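Local coordinates for DUAL specificity protein phosphatase 14 (Homo sapiens, PDB 2WGP) that dephosphorylates tyrosine, serine and threonine residues of proteins, inactivating the MAP kinases ERK, JNK and p38 and damping T-cell receptor signalling through TAB1, at residues Ser31-Gly36 with Thr106-Ala111; Cys54-Thr59 with Val73-Ala78. One frame throughout, in Å; residues are numbered along the deposited sequence.

Contact 1: Ser31-Gly36 with Thr106-Ala111; sequences SSLFLG and TLVHCA. With PO4 (phosphate ion), chain C.
Leu107 reaches across to Phe34 and Gly36 with one methyl, over a parallel strand pair that delivers the catalytic cysteine to its phosphate pocket. Its CB and CG stand back over their own strand. With CG anti to the backbone N (chi1 171°) and a bend at chi2, Leu107 CD1 leans over the neighbouring backbone, 3.6 Å from Phe34 O and 3.7 Å from Gly36 N. The same Leu107 CD1 meets Phe34 CB at 3.9 Å. Gly36, lacking a side chain, leaves this methyl its room. On the other face Leu33 CD1 touches Val108 CG2 at 3.7 Å. Five backbone hydrogen bonds join the strands, from Thr106 N to Ser32 O at 2.8 Å through to Cys110 N and Gly36 O at 3.2 Å. Beyond the last, His109 ND1 holds Cys110 O in a nearly straight bond of 2.9 Å within its ring plane, while Ala111 N binds phosphate O2 at 3.1 Å; Ala112, Val114, Ser115 and Arg116 complete the P-loop around the ion. Ile96 of helix 89-101 and Tyr124 of helix 116-129 pack on Leu33, and strands 26-28 and 54-57 flank the pair.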
loop_
_atom_site.group_PDB
_atom_site.type_symbol
_atom_site.label_atom_id
_atom_site.label_comp_id
_atom_site.label_asym_id
_atom_site.label_seq_id
_atom_site.Cartn_x
_atom_site.Cartn_y
_atom_site.Cartn_z
ATOM N N SER A 31 -36.688 19.076 -11.125
ATOM C CA SER A 31 -37.259 20.432 -11.050
ATOM C C SER A 31 -36.523 21.377 -10.075
ATOM O O SER A 31 -36.477 22.591 -10.291
ATOM C CB SER A 31 -38.772 20.374 -10.735
ATOM O OG SER A 31 -39.057 19.942 -9.401
ATOM N N SER A 32 -35.904 20.823 -9.036
ATOM C CA SER A 32 -35.276 21.629 -8.003
ATOM C C SER A 32 -33.780 21.351 -7.821
ATOM O O SER A 32 -33.205 21.738 -6.798
ATOM C CB SER A 32 -35.998 21.354 -6.690
ATOM O OG SER A 32 -35.666 20.056 -6.243
ATOM N N LEU A 33 -33.159 20.688 -8.800
ATOM C CA LEU A 33 -31.747 20.297 -8.673
ATOM C C LEU A 33 -31.032 20.456 -9.991
ATOM O O LEU A 33 -31.450 19.891 -11.023
ATOM C CB LEU A 33 -31.580 18.852 -8.149
ATOM C CG LEU A 33 -30.156 18.279 -8.030
ATOM C CD1 LEU A 33 -29.350 19.024 -6.975
ATOM C CD2 LEU A 33 -30.156 16.779 -7.729
ATOM N N PHE A 34 -29.932 21.209 -9.929
ATOM C CA PHE A 34 -29.055 21.384 -11.060
ATOM C C PHE A 34 -27.638 20.994 -10.655
ATOM O O PHE A 34 -27.241 21.133 -9.483
ATOM C CB PHE A 34 -29.072 22.832 -11.531
ATOM C CG PHE A 34 -30.432 23.304 -11.970
ATOM C CD1 PHE A 34 -30.751 23.373 -13.335
ATOM C CD2 PHE A 34 -31.391 23.685 -11.033
ATOM C CE1 PHE A 34 -32.012 23.815 -13.748
ATOM C CE2 PHE A 34 -32.655 24.104 -11.448
ATOM C CZ PHE A 34 -32.956 24.162 -12.806
ATOM N N LEU A 35 -26.873 20.537 -11.640
ATOM C CA LEU A 35 -25.474 20.168 -11.471
ATOM C C LEU A 35 -24.627 21.035 -12.407
ATOM O O LEU A 35 -25.012 21.287 -13.564
ATOM C CB LEU A 35 -25.315 18.698 -11.848
ATOM C CG LEU A 35 -23.973 17.997 -11.958
ATOM C CD1 LEU A 35 -24.170 16.532 -12.251
ATOM C CD2 LEU A 35 -23.063 18.638 -13.005
ATOM N N GLY A 36 -23.467 21.480 -11.931
ATOM C CA GLY A 36 -22.624 22.317 -12.757
ATOM C C GLY A 36 -21.138 22.357 -12.447
ATOM O O GLY A 36 -20.667 21.844 -11.428
ATOM N N THR A 106 -31.690 24.001 -5.986
ATOM C CA THR A 106 -30.296 23.903 -5.607
ATOM C C THR A 106 -29.407 23.630 -6.819
ATOM O O THR A 106 -29.720 22.789 -7.662
ATOM C CB THR A 106 -30.103 22.791 -4.525
ATOM O OG1 THR A 106 -30.924 23.086 -3.371
ATOM C CG2 THR A 106 -28.648 22.688 -4.105
ATOM N N LEU A 107 -28.285 24.347 -6.883
ATOM C CA LEU A 107 -27.191 23.989 -7.747
ATOM C C LEU A 107 -26.099 23.325 -6.931
ATOM O O LEU A 107 -25.578 23.905 -5.966
ATOM C CB LEU A 107 -26.624 25.196 -8.458
ATOM C CG LEU A 107 -25.320 24.958 -9.224
ATOM C CD1 LEU A 107 -25.553 24.121 -10.518
ATOM C CD2 LEU A 107 -24.689 26.331 -9.531
ATOM N N VAL A 108 -25.770 22.097 -7.297
ATOM C CA VAL A 108 -24.612 21.425 -6.725
ATOM C C VAL A 108 -23.529 21.532 -7.781
ATOM O O VAL A 108 -23.687 20.993 -8.904
ATOM C CB VAL A 108 -24.853 19.947 -6.342
ATOM C CG1 VAL A 108 -23.568 19.369 -5.702
ATOM C CG2 VAL A 108 -26.111 19.781 -5.395
ATOM N N HIS A 109 -22.452 22.249 -7.441
ATOM C CA HIS A 109 -21.341 22.445 -8.375
ATOM C C HIS A 109 -20.035 21.936 -7.794
ATOM O O HIS A 109 -19.860 21.845 -6.562
ATOM C CB HIS A 109 -21.204 23.907 -8.869
ATOM C CG HIS A 109 -20.452 24.830 -7.946
ATOM N ND1 HIS A 109 -19.069 24.869 -7.879
ATOM C CD2 HIS A 109 -20.899 25.788 -7.097
ATOM C CE1 HIS A 109 -18.707 25.791 -7.001
ATOM N NE2 HIS A 109 -19.795 26.362 -6.513
ATOM N N CYS A 110 -19.121 21.597 -8.686
ATOM C CA CYS A 110 -17.736 21.327 -8.304
ATOM C C CYS A 110 -16.862 22.181 -9.229
ATOM O O CYS A 110 -17.213 23.337 -9.488
ATOM C CB CYS A 110 -17.465 19.822 -8.361
ATOM S SG CYS A 110 -18.041 18.956 -9.829
ATOM N N ALA A 111 -15.743 21.652 -9.730
ATOM C CA ALA A 111 -14.873 22.379 -10.656
ATOM C C ALA A 111 -15.270 22.025 -12.090
ATOM O O ALA A 111 -15.741 22.870 -12.838
ATOM C CB ALA A 111 -13.384 22.037 -10.407
HETATM P P PO4 C . -14.629 17.459 -10.261
HETATM O O1 PO4 C . -14.946 16.824 -8.937
HETATM O O2 PO4 C . -14.286 18.922 -10.246
HETATM O O3 PO4 C . -15.845 17.336 -11.177
HETATM O O4 PO4 C . -13.491 16.705 -10.951
HETATM O O HOH W 1 -33.376 21.876 -4.013
#

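Contact 2: Cys54-Thr59 with Val73-Ala78; sequences CIVNAT and VKVPLA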
loop_
_atom_site.group_PDB
_atom_site.type_symbol
_atom_site.label_atom_id
_atom_site.label_comp_id
_atom_site.label_asym_id
_atom_site.label_seq_id
_atom_site.Cartn_x
_atom_site.Cartn_y
_atom_site.Cartn_z
ATOM N N CYS A 54 -30.240 28.109 -3.704
ATOM C CA CYS A 54 -29.215 27.524 -2.867
ATOM C C CYS A 54 -28.096 26.960 -3.723
ATOM O O CYS A 54 -28.351 26.266 -4.733
ATOM C CB CYS A 54 -29.810 26.417 -2.021
ATOM S SG CYS A 54 -28.646 25.578 -0.933
ATOM N N ILE A 55 -26.866 27.314 -3.357
ATOM C CA ILE A 55 -25.663 26.809 -4.028
ATOM C C ILE A 55 -24.838 25.946 -3.062
ATOM O O ILE A 55 -24.361 26.422 -2.009
ATOM C CB ILE A 55 -24.769 27.957 -4.585
ATOM C CG1 ILE A 55 -25.552 28.846 -5.565
ATOM C CG2 ILE A 55 -23.520 27.398 -5.279
ATOM C CD1 ILE A 55 -24.764 30.089 -6.051
ATOM N N VAL A 56 -24.678 24.677 -3.449
ATOM C CA VAL A 56 -23.795 23.728 -2.780
ATOM C C VAL A 56 -22.479 23.687 -3.551
ATOM O O VAL A 56 -22.385 23.155 -4.669
ATOM C CB VAL A 56 -24.410 22.308 -2.673
ATOM C CG1 VAL A 56 -23.453 21.373 -1.990
ATOM C CG2 VAL A 56 -25.729 22.327 -1.899
ATOM N N ASN A 57 -21.471 24.261 -2.936
ATOM C CA ASN A 57 -20.127 24.296 -3.492
ATOM C C ASN A 57 -19.333 23.083 -2.983
ATOM O O ASN A 57 -18.776 23.121 -1.881
ATOM C CB ASN A 57 -19.461 25.619 -3.109
ATOM C CG ASN A 57 -18.056 25.723 -3.593
ATOM O OD1 ASN A 57 -17.556 24.814 -4.263
ATOM N ND2 ASN A 57 -17.388 26.823 -3.258
ATOM N N ALA A 58 -19.321 22.007 -3.784
ATOM C CA ALA A 58 -18.615 20.756 -3.439
ATOM C C ALA A 58 -17.137 20.776 -3.831
ATOM O O ALA A 58 -16.636 19.848 -4.490
ATOM C CB ALA A 58 -19.326 19.544 -4.050
ATOM N N THR A 59 -16.438 21.841 -3.452
ATOM C CA THR A 59 -15.004 21.951 -3.672
ATOM C C THR A 59 -14.345 22.601 -2.493
ATOM O O THR A 59 -14.969 23.407 -1.781
ATOM C CB THR A 59 -14.639 22.824 -4.906
ATOM O OG1 THR A 59 -14.766 24.214 -4.577
ATOM C CG2 THR A 59 -15.516 22.476 -6.108
ATOM N N VAL A 73 -23.733 26.651 0.624
ATOM C CA VAL A 73 -23.276 25.519 1.434
ATOM C C VAL A 73 -21.946 24.997 0.869
ATOM O O VAL A 73 -21.879 24.571 -0.263
ATOM C CB VAL A 73 -24.298 24.363 1.448
ATOM C CG1 VAL A 73 -23.782 23.190 2.304
ATOM C CG2 VAL A 73 -25.681 24.857 1.948
ATOM N N LYS A 74 -20.896 25.055 1.672
ATOM C CA LYS A 74 -19.565 24.599 1.260
ATOM C C LYS A 74 -19.366 23.164 1.736
ATOM O O LYS A 74 -19.543 22.866 2.921
ATOM C CB LYS A 74 -18.525 25.507 1.897
ATOM C CG LYS A 74 -17.055 25.173 1.645
ATOM C CD LYS A 74 -16.591 25.791 0.330
ATOM C CE LYS A 74 -15.099 26.014 0.339
ATOM N NZ LYS A 74 -14.642 26.745 -0.859
ATOM N N VAL A 75 -19.001 22.290 0.803
ATOM C CA VAL A 75 -18.626 20.902 1.066
ATOM C C VAL A 75 -17.145 20.742 0.632
ATOM O O VAL A 75 -16.862 20.444 -0.535
ATOM C CB VAL A 75 -19.580 19.948 0.300
ATOM C CG1 VAL A 75 -19.137 18.483 0.386
ATOM C CG2 VAL A 75 -21.014 20.149 0.812
ATOM N N PRO A 76 -16.204 20.944 1.576
ATOM C CA PRO A 76 -14.820 21.164 1.168
ATOM C C PRO A 76 -14.025 19.877 0.973
ATOM O O PRO A 76 -13.135 19.544 1.781
ATOM C CB PRO A 76 -14.254 22.030 2.306
ATOM C CG PRO A 76 -15.004 21.627 3.486
ATOM C CD PRO A 76 -16.383 21.238 3.017
ATOM N N LEU A 77 -14.278 19.250 -0.172
ATOM C CA LEU A 77 -13.662 18.005 -0.607
ATOM C C LEU A 77 -12.799 18.218 -1.849
ATOM O O LEU A 77 -13.109 19.064 -2.671
ATOM C CB LEU A 77 -14.767 17.032 -1.068
ATOM C CG LEU A 77 -15.809 16.546 -0.068
ATOM C CD1 LEU A 77 -17.100 16.124 -0.836
ATOM C CD2 LEU A 77 -15.238 15.423 0.779
ATOM N N ALA A 78 -11.767 17.397 -1.984
ATOM C CA ALA A 78 -10.974 17.255 -3.209
ATOM C C ALA A 78 -11.570 16.121 -4.036
ATOM O O ALA A 78 -12.246 15.251 -3.491
ATOM C CB ALA A 78 -9.539 16.954 -2.880
#
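Val56 and Val73 lie side by side on one face of two parallel strands and point the same way; Val75, just past the strand, continues the apolar packing, its CG2 3.9 Å from Val56 CG1. The backbones are joined by three hydrogen bonds: Val73 N to Ile55 O at 2.7 Å, Asn57 N to Val73 O, and Val75 N to Asn57 O, the last approaching from above the carbonyl plane.

On the other face the Asn57 amide runs alongside Lys74, its ND2 packing on Lys74 CD at 3.8 Å. The Asn57 side chain leaves its strand extended (chi1 178°), and a chi2 near 2° brings OD1 back toward its own chain while ND2 turns outward. Asn57 OD1 takes the Thr59 hydroxyl, OG1 to OD1 2.9 Å, and a weak bond from Thr59 N; ND2 reaches Ile62 O and Asn64 OD1. The amide is thus gripped at both ends, which fixes its rotation. Replacing Asn57 by alanine removes the amide and is likely to leave the Thr59 hydroxyl, Ile62 O and Asn64 OD1 without these partners, freeing the turn after the strand to shift. Thr59 OG1 also accepts from Ile62 N, and Lys74, bent at chi2, lays CE 3.4 Å from Thr59 O and sends NZ to a weak bond with Ile60 O.

Further out, inverse gamma turns centred on Ala58 and Pro76 end the pairing, the second closed by Leu77 N to Val75 O at 2.9 Å. Val146 of a second subunit packs on Lys74 and Pro76, and Leu77 O accepts from Arg116 of the P-loop. Strand 71-74 is the outermost of the central sheet within the chain, with 54-57 next inside it, in the protein-tyrosine phosphatase fold, whose loops leave the carboxy ends of the parallel strands to border the active site: the Thr59 side chain lies about 4 Å from that of Cys110.

Both contacts are parallel pairings in one mixed sheet, and they meet where strand 106-109 lies beside strand 54-57: Leu107 O and Val56 N, 2.8 Å apart, probably form a hydrogen bond, as do His109 O and Ala58 N. Contact 1 is the inner pairing, with every touching residue buried, mainly apolar packing on both faces and a phosphate at its end. Contact 2 lies at the edge of the sheet, where Val73 and Lys74 are partly exposed; there one face is apolar and the other carries the Asn57 amide and Lys74, with the Thr59 hydroxyl in the turn beyond. The carboxy ends of both converge on the catalytic pocket, contact 1 supplying its cysteine and contact 2 the neighbouring Thr59.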